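Local coordinates for protein 2-dehydro-3-deoxy-D-arabinonate dehydratase (PDB 2Q1D) that catalyses the dehydration of 2-dehydro-3-deoxy-D-arabinonate to 2,5-dioxopentanoate, a step in a pentose oxidation pathway, with magnesium or calcium as cofactor, at residues W77-S82 with P113-K118; S137-P142 with S166-E171; E143-V148 with I251-T256. All blocks are in the same frame, centred on the assembly; numbering follows the deposited sequence.

Interactions 1 and 3 are buried and belong to neighbouring strands. Strand 76-80 pairs antiparallel with 114-119 and parallel with 250-253, which in turn pairs antiparallel with 144-150. Interaction 2 is only partly buried. It joins a loop to the start of helix 168-173, away from that strand pairing. All three touch the bound 2,5-dioxopentanoic acid. Interaction 1 is mainly aromatic packing between strands, and Gly80, Ile81, Glu114 and Phe116 border the ligand. Interaction 3 is richer in side-chain polar contacts and carries magnesium-binding glutamates. Interaction 2 uses a carboxylate, a short backbone bridge and a tryptophan. Its Ser166 lies beside Glu143 of interaction 3.

Interaction 1 of 3, residues W77-S82 with P113-K118; sequences WGSGIS and PEIFFK. With DO4 (2,5-dioxopentanoic acid), chain C.
Phe117 turns the edge of its ring onto a face of the Trp77 indole. The pair is T-shaped, with planes at 87° and 5.2 Å between the Phe117 centroid and that of the Trp77 five-membered ring. Phe117 CD2 makes the closest touch, 3.6 Å from Trp77 CE2. Phe117 CB also sits over the six-membered ring as a CH-pi contact. Ile115 CG2 comes to 3.7 Å from Trp77 CE3. Trp77 NE1 is hydrogen-bonded to Glu75. With Trp77 cut back to an alanine, Phe117 and Ile115 would probably face a gap and Glu75 would lose its indole donor.

The other side of the sheet holds Phe116. Its CG lies between the backbone N and the carbonyl carbon (chi1 62°), which folds the ring back over Gly78. Gly78 CA lies 3.7 Å from the Phe116 ring centroid, over the face. The ring thus packs directly on the Gly78 backbone. The backbones lock this pair twice, with Gly78 N to Phe116 O at 2.7 Å and Phe116 N to Gly78 O at 2.8 Å.

Both strands border the ligand. Ile81 N donates to O1 of 2,5-dioxopentanoic acid at 3.1 Å. Glu114 OE2 lies 3.3 Å from ligand C5. Phe117 also stacks on Phe117 of the second subunit. This antiparallel strand pair thus joins a subunit interface to the substrate pocket of an FAH-family enzyme.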
loop_
_atom_site.group_PDB
_atom_site.type_symbol
_atom_site.label_atom_id
_atom_site.label_comp_id
_atom_site.label_asym_id
_atom_site.label_seq_id
_atom_site.Cartn_x
_atom_site.Cartn_y
_atom_site.Cartn_z
ATOM N N TRP A 77 -13.388 -19.701 -15.344
ATOM C CA TRP A 77 -14.694 -20.126 -15.852
ATOM C C TRP A 77 -14.489 -21.316 -16.772
ATOM O O TRP A 77 -13.475 -21.395 -17.495
ATOM C CB TRP A 77 -15.371 -19.006 -16.665
ATOM C CG TRP A 77 -15.886 -17.865 -15.837
ATOM C CD1 TRP A 77 -15.160 -16.828 -15.328
ATOM C CD2 TRP A 77 -17.238 -17.646 -15.427
ATOM N NE1 TRP A 77 -15.973 -15.980 -14.620
ATOM C CE2 TRP A 77 -17.256 -16.461 -14.666
ATOM C CE3 TRP A 77 -18.434 -18.339 -15.625
ATOM C CZ2 TRP A 77 -18.418 -15.958 -14.100
ATOM C CZ3 TRP A 77 -19.588 -17.836 -15.067
ATOM C CH2 TRP A 77 -19.570 -16.658 -14.312
ATOM N N GLY A 78 -15.479 -22.206 -16.786
ATOM C CA GLY A 78 -15.439 -23.376 -17.646
ATOM C C GLY A 78 -16.525 -23.458 -18.697
ATOM O O GLY A 78 -17.645 -22.968 -18.508
ATOM N N SER A 79 -16.178 -24.099 -19.807
ATOM C CA SER A 79 -17.130 -24.458 -20.847
ATOM C C SER A 79 -17.408 -25.968 -20.818
ATOM O O SER A 79 -16.524 -26.777 -20.485
ATOM C CB SER A 79 -16.575 -24.068 -22.213
ATOM O OG SER A 79 -17.559 -23.414 -22.993
ATOM N N GLY A 80 -18.637 -26.339 -21.173
ATOM C CA GLY A 80 -19.063 -27.741 -21.187
ATOM C C GLY A 80 -19.551 -28.254 -22.533
ATOM O O GLY A 80 -20.224 -27.533 -23.282
ATOM N N ILE A 81 -19.206 -29.509 -22.820
ATOM C CA ILE A 81 -19.671 -30.260 -24.005
ATOM C C ILE A 81 -19.398 -29.529 -25.324
ATOM O O ILE A 81 -20.302 -29.154 -26.072
ATOM C CB ILE A 81 -21.142 -30.730 -23.870
ATOM C CG1 ILE A 81 -21.346 -31.480 -22.554
ATOM C CG2 ILE A 81 -21.481 -31.713 -24.957
ATOM C CD1 ILE A 81 -21.635 -30.598 -21.357
ATOM N N SER A 82 -18.122 -29.332 -25.593
ATOM C CA SER A 82 -17.706 -28.612 -26.768
ATOM C C SER A 82 -17.145 -29.567 -27.829
ATOM O O SER A 82 -16.644 -29.125 -28.873
ATOM C CB SER A 82 -16.692 -27.548 -26.360
ATOM O OG SER A 82 -15.956 -27.976 -25.228
ATOM N N PRO A 113 -24.254 -22.306 -25.534
ATOM C CA PRO A 113 -23.306 -23.261 -24.935
ATOM C C PRO A 113 -23.396 -23.269 -23.414
ATOM O O PRO A 113 -23.940 -22.326 -22.831
ATOM C CB PRO A 113 -21.945 -22.718 -25.364
ATOM C CG PRO A 113 -22.162 -21.254 -25.506
ATOM C CD PRO A 113 -23.566 -21.104 -26.040
ATOM N N GLU A 114 -22.889 -24.328 -22.781
ATOM C CA GLU A 114 -22.757 -24.354 -21.325
ATOM C C GLU A 114 -21.551 -23.523 -20.887
ATOM O O GLU A 114 -20.464 -23.601 -21.493
ATOM C CB GLU A 114 -22.612 -25.782 -20.797
ATOM C CG GLU A 114 -22.601 -25.870 -19.254
ATOM C CD GLU A 114 -22.243 -27.253 -18.711
ATOM O OE1 GLU A 114 -21.948 -28.169 -19.515
ATOM O OE2 GLU A 114 -22.261 -27.421 -17.465
ATOM N N ILE A 115 -21.767 -22.723 -19.842
ATOM C CA ILE A 115 -20.721 -21.932 -19.214
ATOM C C ILE A 115 -20.926 -22.036 -17.707
ATOM O O ILE A 115 -22.053 -21.851 -17.215
ATOM C CB ILE A 115 -20.790 -20.450 -19.655
ATOM C CG1 ILE A 115 -20.512 -20.299 -21.152
ATOM C CG2 ILE A 115 -19.815 -19.589 -18.855
ATOM C CD1 ILE A 115 -19.055 -20.297 -21.529
ATOM N N PHE A 116 -19.857 -22.352 -16.969
ATOM C CA PHE A 116 -19.952 -22.427 -15.509
ATOM C C PHE A 116 -18.784 -21.731 -14.830
ATOM O O PHE A 116 -17.697 -21.597 -15.408
ATOM C CB PHE A 116 -20.075 -23.889 -15.019
ATOM C CG PHE A 116 -18.875 -24.748 -15.356
ATOM C CD1 PHE A 116 -17.822 -24.872 -14.462
ATOM C CD2 PHE A 116 -18.795 -25.412 -16.589
ATOM C CE1 PHE A 116 -16.712 -25.654 -14.794
ATOM C CE2 PHE A 116 -17.697 -26.188 -16.930
ATOM C CZ PHE A 116 -16.652 -26.314 -16.036
ATOM N N PHE A 117 -19.010 -21.292 -13.598
ATOM C CA PHE A 117 -17.933 -20.756 -12.791
ATOM C C PHE A 117 -17.076 -21.924 -12.284
ATOM O O PHE A 117 -17.610 -22.865 -11.669
ATOM C CB PHE A 117 -18.486 -19.947 -11.621
ATOM C CG PHE A 117 -17.447 -19.174 -10.881
ATOM C CD1 PHE A 117 -17.006 -19.596 -9.623
ATOM C CD2 PHE A 117 -16.893 -18.034 -11.431
ATOM C CE1 PHE A 117 -16.022 -18.878 -8.907
ATOM C CE2 PHE A 117 -15.917 -17.312 -10.737
ATOM C CZ PHE A 117 -15.481 -17.740 -9.464
ATOM N N LYS A 118 -15.764 -21.856 -12.535
ATOM C CA LYS A 118 -14.830 -22.909 -12.117
ATOM C C LYS A 118 -14.096 -22.655 -10.792
ATOM O O LYS A 118 -14.203 -23.477 -9.871
ATOM C CB LYS A 118 -13.826 -23.252 -13.230
ATOM C CG LYS A 118 -12.827 -24.367 -12.865
ATOM C CD LYS A 118 -13.492 -25.636 -12.298
ATOM C CE LYS A 118 -12.441 -26.636 -11.832
ATOM N NZ LYS A 118 -12.993 -27.819 -11.090
HETATM O O3 DO4 C . -20.950 -31.358 -16.714
HETATM C C5 DO4 C . -20.693 -30.320 -17.298
HETATM C C4 DO4 C . -19.253 -29.897 -17.453
HETATM C C3 DO4 C . -18.727 -30.364 -18.805
HETATM C C2 DO4 C . -17.243 -30.104 -18.856
HETATM O O5 DO4 C . -16.669 -29.625 -17.886
HETATM C C1 DO4 C . -16.459 -30.415 -20.048
HETATM O O1 DO4 C . -17.022 -30.896 -21.061
HETATM O O2 DO4 C . -15.227 -30.175 -20.009
#

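Interaction 2 of 3, residues S137-P142 with S166-E171; sequences SEWTLP and SARDLE. With DO4 (2,5-dioxopentanoic acid), chain C.
Leu141 and Ser166 form a single antiparallel bridge, with Leu141 N to Ser166 O at 2.9 Å and Ser166 N to Leu141 O at 3.0 Å. Ala167 follows as the centre of an inverse gamma turn and takes the N-cap position of helix 168-173. The loop 137-142 packs along the helix start.

Asp169 grips the loop from the first turn. Its CG lies between the backbone N and the carbonyl carbon (chi1 58°), which brings the carboxylate back to the loop. Glu138 N donates to Asp169 OD2 at 2.7 Å, from above the carboxylate plane. Ser137 OG lies 2.8 Å from Asp169 OD1 and is close also to Thr140 OG1. In return Asp169 N donates to Trp139 O at 3.3 Å.

Trp139 and Arg168 run side by side in the same direction. Arg168 CB sits over one face of the indole, 3.8 Å from the centroid of the six-membered ring. The guanidinium plane is turned 43° from the ring plane, and Trp139 CH2 lies over its face. Leu141 CB packs against Arg168 CG. Trp139 NE1 is hydrogen-bonded to Gly261 O.

The Arg168 chain bends at chi2 and chi3 and stands out across the helix direction. Its NE forms a salt bridge with Glu171 OE1 at 3.5 Å. Glu171 OE2, which lies 2.5 Å from ligand O3, is hydrogen-bonded to Tyr104 OH.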
loop_
_atom_site.group_PDB
_atom_site.type_symbol
_atom_site.label_atom_id
_atom_site.label_comp_id
_atom_site.label_asym_id
_atom_site.label_seq_id
_atom_site.Cartn_x
_atom_site.Cartn_y
_atom_site.Cartn_z
ATOM N N SER A 137 -16.164 -37.587 -2.443
ATOM C CA SER A 137 -16.324 -37.973 -3.841
ATOM C C SER A 137 -15.799 -39.369 -4.017
ATOM O O SER A 137 -14.715 -39.695 -3.529
ATOM C CB SER A 137 -15.578 -37.037 -4.796
ATOM O OG SER A 137 -15.467 -37.609 -6.095
ATOM N N GLU A 138 -16.559 -40.182 -4.741
ATOM C CA GLU A 138 -16.209 -41.578 -4.945
ATOM C C GLU A 138 -15.589 -41.829 -6.330
ATOM O O GLU A 138 -15.023 -42.896 -6.588
ATOM C CB GLU A 138 -17.447 -42.455 -4.692
ATOM C CG GLU A 138 -17.142 -43.754 -3.948
ATOM C CD GLU A 138 -16.038 -43.592 -2.882
ATOM O OE1 GLU A 138 -16.111 -42.626 -2.080
ATOM O OE2 GLU A 138 -15.100 -44.429 -2.844
ATOM N N TRP A 139 -15.684 -40.829 -7.203
ATOM C CA TRP A 139 -15.268 -40.945 -8.598
ATOM C C TRP A 139 -14.970 -39.537 -9.136
ATOM O O TRP A 139 -15.851 -38.864 -9.691
ATOM C CB TRP A 139 -16.354 -41.674 -9.424
ATOM C CG TRP A 139 -16.097 -41.773 -10.903
ATOM C CD1 TRP A 139 -14.923 -42.122 -11.517
ATOM C CD2 TRP A 139 -17.044 -41.534 -11.962
ATOM N NE1 TRP A 139 -15.073 -42.102 -12.889
ATOM C CE2 TRP A 139 -16.363 -41.744 -13.191
ATOM C CE3 TRP A 139 -18.399 -41.157 -11.995
ATOM C CZ2 TRP A 139 -16.995 -41.590 -14.443
ATOM C CZ3 TRP A 139 -19.031 -41.005 -13.246
ATOM C CH2 TRP A 139 -18.322 -41.218 -14.449
ATOM N N THR A 140 -13.734 -39.088 -8.929
ATOM C CA THR A 140 -13.270 -37.785 -9.396
ATOM C C THR A 140 -12.332 -37.998 -10.585
ATOM O O THR A 140 -11.399 -38.780 -10.505
ATOM C CB THR A 140 -12.578 -37.009 -8.246
ATOM O OG1 THR A 140 -13.534 -36.761 -7.215
ATOM C CG2 THR A 140 -12.021 -35.688 -8.710
ATOM N N LEU A 141 -12.602 -37.323 -11.695
ATOM C CA LEU A 141 -11.773 -37.457 -12.879
ATOM C C LEU A 141 -11.096 -36.144 -13.196
ATOM O O LEU A 141 -11.682 -35.088 -12.990
ATOM C CB LEU A 141 -12.593 -37.908 -14.092
ATOM C CG LEU A 141 -13.181 -39.325 -14.152
ATOM C CD1 LEU A 141 -13.765 -39.610 -15.549
ATOM C CD2 LEU A 141 -12.156 -40.390 -13.768
ATOM N N PRO A 142 -9.844 -36.198 -13.672
ATOM C CA PRO A 142 -9.255 -34.996 -14.212
ATOM C C PRO A 142 -9.819 -34.755 -15.601
ATOM O O PRO A 142 -10.099 -35.722 -16.312
ATOM C CB PRO A 142 -7.771 -35.348 -14.293
ATOM C CG PRO A 142 -7.735 -36.818 -14.450
ATOM C CD PRO A 142 -8.914 -37.344 -13.713
ATOM N N SER A 166 -12.931 -32.683 -11.713
ATOM C CA SER A 166 -14.386 -32.753 -11.468
ATOM C C SER A 166 -14.835 -34.032 -10.755
ATOM O O SER A 166 -14.473 -35.138 -11.157
ATOM C CB SER A 166 -15.164 -32.611 -12.783
ATOM O OG SER A 166 -14.431 -31.873 -13.753
ATOM N N ALA A 167 -15.639 -33.862 -9.708
ATOM C CA ALA A 167 -16.230 -34.971 -8.972
ATOM C C ALA A 167 -17.442 -35.479 -9.744
ATOM O O ALA A 167 -18.598 -35.231 -9.370
ATOM C CB ALA A 167 -16.628 -34.536 -7.587
ATOM N N ARG A 168 -17.155 -36.203 -10.823
ATOM C CA ARG A 168 -18.151 -36.750 -11.728
ATOM C C ARG A 168 -19.297 -37.532 -11.084
ATOM O O ARG A 168 -20.398 -37.579 -11.634
ATOM C CB ARG A 168 -17.441 -37.627 -12.743
ATOM C CG ARG A 168 -16.508 -36.853 -13.646
ATOM C CD ARG A 168 -17.287 -35.871 -14.537
ATOM N NE ARG A 168 -18.441 -36.521 -15.154
ATOM C CZ ARG A 168 -18.378 -37.304 -16.227
ATOM N NH1 ARG A 168 -17.217 -37.538 -16.833
ATOM N NH2 ARG A 168 -19.488 -37.854 -16.692
ATOM N N ASP A 169 -19.045 -38.151 -9.936
ATOM C CA ASP A 169 -20.083 -38.946 -9.279
ATOM C C ASP A 169 -21.157 -38.077 -8.650
ATOM O O ASP A 169 -22.344 -38.392 -8.737
ATOM C CB ASP A 169 -19.493 -39.941 -8.261
ATOM C CG ASP A 169 -18.666 -39.274 -7.166
ATOM O OD1 ASP A 169 -17.798 -38.405 -7.477
ATOM O OD2 ASP A 169 -18.882 -39.656 -5.988
ATOM N N LEU A 170 -20.736 -36.971 -8.045
ATOM C CA LEU A 170 -21.665 -36.017 -7.457
ATOM C C LEU A 170 -22.526 -35.334 -8.529
ATOM O O LEU A 170 -23.693 -34.988 -8.284
ATOM C CB LEU A 170 -20.913 -34.988 -6.619
ATOM C CG LEU A 170 -20.174 -35.495 -5.375
ATOM C CD1 LEU A 170 -19.803 -34.318 -4.484
ATOM C CD2 LEU A 170 -20.990 -36.506 -4.580
ATOM N N GLU A 171 -21.950 -35.162 -9.716
ATOM C CA GLU A 171 -22.656 -34.557 -10.832
ATOM C C GLU A 171 -23.700 -35.494 -11.436
ATOM O O GLU A 171 -24.834 -35.087 -11.690
ATOM C CB GLU A 171 -21.657 -34.121 -11.902
ATOM C CG GLU A 171 -22.269 -33.774 -13.242
ATOM C CD GLU A 171 -21.219 -33.577 -14.316
ATOM O OE1 GLU A 171 -20.010 -33.571 -13.989
ATOM O OE2 GLU A 171 -21.598 -33.418 -15.494
HETATM O O3 DO4 C . -20.950 -31.358 -16.714
HETATM C C5 DO4 C . -20.693 -30.320 -17.298
HETATM C C4 DO4 C . -19.253 -29.897 -17.453
HETATM C C3 DO4 C . -18.727 -30.364 -18.805
HETATM C C2 DO4 C . -17.243 -30.104 -18.856
HETATM O O5 DO4 C . -16.669 -29.625 -17.886
HETATM C C1 DO4 C . -16.459 -30.415 -20.048
HETATM O O1 DO4 C . -17.022 -30.896 -21.061
HETATM O O2 DO4 C . -15.227 -30.175 -20.009
#

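Interaction 3 of 3, residues E143-V148 with I251-T256; sequences EPELAV and ILTTGT. With MG (magnesium ion), chain B; DO4 (2,5-dioxopentanoic acid), chain C.
At the magnesium site of this FAH-family enzyme, residues 143-148 supply two metal ligands, and 251-256 hold one of them and the carboxylate of the bound 2,5-dioxopentanoic acid. Glu143 OE2 binds the metal at 2.3 Å, and Glu145 OE1 binds it too. The 2,5-dioxopentanoic acid chelates it through its keto oxygen O5 and carboxylate oxygen O2. Water 2 and Asp164 complete six ligands.

The facing segment holds Glu145 by its other oxygen. Thr253 OG1 and Gly255 N both donate to Glu145 OE2, the latter at 2.8 Å, and they come from opposite faces of the carboxylate plane. This grip should limit rotation of the carboxylate and keep OE1 on the metal. Glu145 CG is anti to its own carbonyl carbon (chi1 -49°), and the chain then runs extended to the ion.

Thr256 makes two hydrogen bonds here. Its N donates to ligand O2 at 2.8 Å. Its OG1 donates to Pro144 O, also at 2.8 Å, from above the carbonyl plane. Thr256 CG2 rests against Glu143 OE2.

Leu146 O accepts twice, from Thr254 N at 2.9 Å and Thr254 OG1 at 2.7 Å. Water 1 bridges Leu146 N, Thr254 OG1 and Gly255 O. Farther along, Val148 and Leu252 form a hydrogen-bonded antiparallel pair, and their side chains lie alongside each other.

Strand 156-164 flanks 144-150, and its Met162 packs on Ala147, Ile251 and Thr253. Helix 233-241 covers Leu252 and Thr254, while strand 207-214 packs on Pro144.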
loop_
_atom_site.group_PDB
_atom_site.type_symbol
_atom_site.label_atom_id
_atom_site.label_comp_id
_atom_site.label_asym_id
_atom_site.label_seq_id
_atom_site.Cartn_x
_atom_site.Cartn_y
_atom_site.Cartn_z
ATOM N N GLU A 143 -9.999 -33.485 -15.968
ATOM C CA GLU A 143 -10.474 -33.108 -17.299
ATOM C C GLU A 143 -9.443 -32.208 -18.002
ATOM O O GLU A 143 -9.364 -31.008 -17.733
ATOM C CB GLU A 143 -11.850 -32.434 -17.230
ATOM C CG GLU A 143 -12.954 -33.201 -16.465
ATOM C CD GLU A 143 -14.381 -32.698 -16.780
ATOM O OE1 GLU A 143 -15.360 -33.354 -16.372
ATOM O OE2 GLU A 143 -14.542 -31.650 -17.445
ATOM N N PRO A 144 -8.630 -32.796 -18.897
ATOM C CA PRO A 144 -7.579 -32.088 -19.640
ATOM C C PRO A 144 -8.169 -31.176 -20.699
ATOM O O PRO A 144 -8.906 -31.646 -21.577
ATOM C CB PRO A 144 -6.825 -33.221 -20.328
ATOM C CG PRO A 144 -7.860 -34.301 -20.497
ATOM C CD PRO A 144 -8.688 -34.225 -19.250
ATOM N N GLU A 145 -7.851 -29.885 -20.639
ATOM C CA GLU A 145 -8.499 -28.917 -21.518
ATOM C C GLU A 145 -7.557 -27.828 -21.953
ATOM O O GLU A 145 -6.654 -27.463 -21.211
ATOM C CB GLU A 145 -9.678 -28.286 -20.787
ATOM C CG GLU A 145 -10.586 -29.303 -20.123
ATOM C CD GLU A 145 -11.855 -28.705 -19.566
ATOM O OE1 GLU A 145 -12.615 -29.461 -18.907
ATOM O OE2 GLU A 145 -12.103 -27.493 -19.792
ATOM N N LEU A 146 -7.770 -27.315 -23.162
ATOM C CA LEU A 146 -7.137 -26.067 -23.607
ATOM C C LEU A 146 -7.804 -24.899 -22.888
ATOM O O LEU A 146 -9.041 -24.823 -22.806
ATOM C CB LEU A 146 -7.289 -25.876 -25.118
ATOM C CG LEU A 146 -6.645 -24.634 -25.737
ATOM C CD1 LEU A 146 -5.136 -24.683 -25.603
ATOM C CD2 LEU A 146 -7.030 -24.478 -27.192
ATOM N N ALA A 147 -6.996 -23.992 -22.360
ATOM C CA ALA A 147 -7.535 -22.842 -21.653
ATOM C C ALA A 147 -7.004 -21.543 -22.248
ATOM O O ALA A 147 -5.872 -21.489 -22.755
ATOM C CB ALA A 147 -7.201 -22.936 -20.194
ATOM N N VAL A 148 -7.821 -20.493 -22.196
ATOM C CA VAL A 148 -7.390 -19.186 -22.713
ATOM C C VAL A 148 -7.374 -18.121 -21.616
ATOM O O VAL A 148 -8.269 -18.078 -20.744
ATOM C CB VAL A 148 -8.251 -18.704 -23.916
ATOM C CG1 VAL A 148 -7.989 -19.569 -25.153
ATOM C CG2 VAL A 148 -9.747 -18.662 -23.545
ATOM N N ILE A 251 -9.254 -16.764 -16.736
ATOM C CA ILE A 251 -9.076 -17.970 -17.520
ATOM C C ILE A 251 -10.420 -18.615 -17.877
ATOM O O ILE A 251 -11.266 -18.865 -17.003
ATOM C CB ILE A 251 -8.107 -18.979 -16.845
ATOM C CG1 ILE A 251 -6.705 -18.365 -16.732
ATOM C CG2 ILE A 251 -8.030 -20.290 -17.657
ATOM C CD1 ILE A 251 -5.723 -19.133 -15.842
ATOM N N LEU A 252 -10.608 -18.842 -19.177
ATOM C CA LEU A 252 -11.688 -19.684 -19.682
ATOM C C LEU A 252 -11.145 -21.031 -20.126
ATOM O O LEU A 252 -10.285 -21.102 -21.015
ATOM C CB LEU A 252 -12.396 -19.030 -20.871
ATOM C CG LEU A 252 -13.526 -19.875 -21.474
ATOM C CD1 LEU A 252 -14.667 -20.039 -20.482
ATOM C CD2 LEU A 252 -14.046 -19.281 -22.760
ATOM N N THR A 253 -11.654 -22.096 -19.519
ATOM C CA THR A 253 -11.245 -23.440 -19.913
ATOM C C THR A 253 -12.292 -24.041 -20.854
ATOM O O THR A 253 -13.478 -24.155 -20.514
ATOM C CB THR A 253 -10.878 -24.362 -18.694
ATOM O OG1 THR A 253 -10.509 -25.662 -19.164
ATOM C CG2 THR A 253 -12.015 -24.507 -17.722
ATOM N N THR A 254 -11.841 -24.417 -22.044
ATOM C CA THR A 254 -12.747 -24.668 -23.160
ATOM C C THR A 254 -13.448 -26.037 -23.232
ATOM O O THR A 254 -14.022 -26.360 -24.271
ATOM C CB THR A 254 -12.039 -24.403 -24.498
ATOM O OG1 THR A 254 -10.945 -25.314 -24.640
ATOM C CG2 THR A 254 -11.520 -22.975 -24.549
ATOM N N GLY A 255 -13.429 -26.826 -22.151
ATOM C CA GLY A 255 -14.070 -28.153 -22.152
ATOM C C GLY A 255 -13.156 -29.309 -22.588
ATOM O O GLY A 255 -12.226 -29.116 -23.382
ATOM N N THR A 256 -13.424 -30.513 -22.071
ATOM C CA THR A 256 -12.563 -31.673 -22.315
ATOM C C THR A 256 -13.157 -32.661 -23.302
ATOM O O THR A 256 -14.380 -32.757 -23.427
ATOM C CB THR A 256 -12.259 -32.449 -21.015
ATOM O OG1 THR A 256 -11.164 -33.335 -21.241
ATOM C CG2 THR A 256 -13.455 -33.273 -20.572
HETATM MG MG MG B . -14.577 -29.408 -18.022
HETATM O O3 DO4 C . -20.950 -31.358 -16.714
HETATM C C5 DO4 C . -20.693 -30.320 -17.298
HETATM C C4 DO4 C . -19.253 -29.897 -17.453
HETATM C C3 DO4 C . -18.727 -30.364 -18.805
HETATM C C2 DO4 C . -17.243 -30.104 -18.856
HETATM O O5 DO4 C . -16.669 -29.625 -17.886
HETATM C C1 DO4 C . -16.459 -30.415 -20.048
HETATM O O1 DO4 C . -17.022 -30.896 -21.061
HETATM O O2 DO4 C . -15.227 -30.175 -20.009
HETATM O O HOH W 1 -10.252 -27.974 -24.406
HETATM O O HOH W 2 -14.401 -27.461 -18.620
#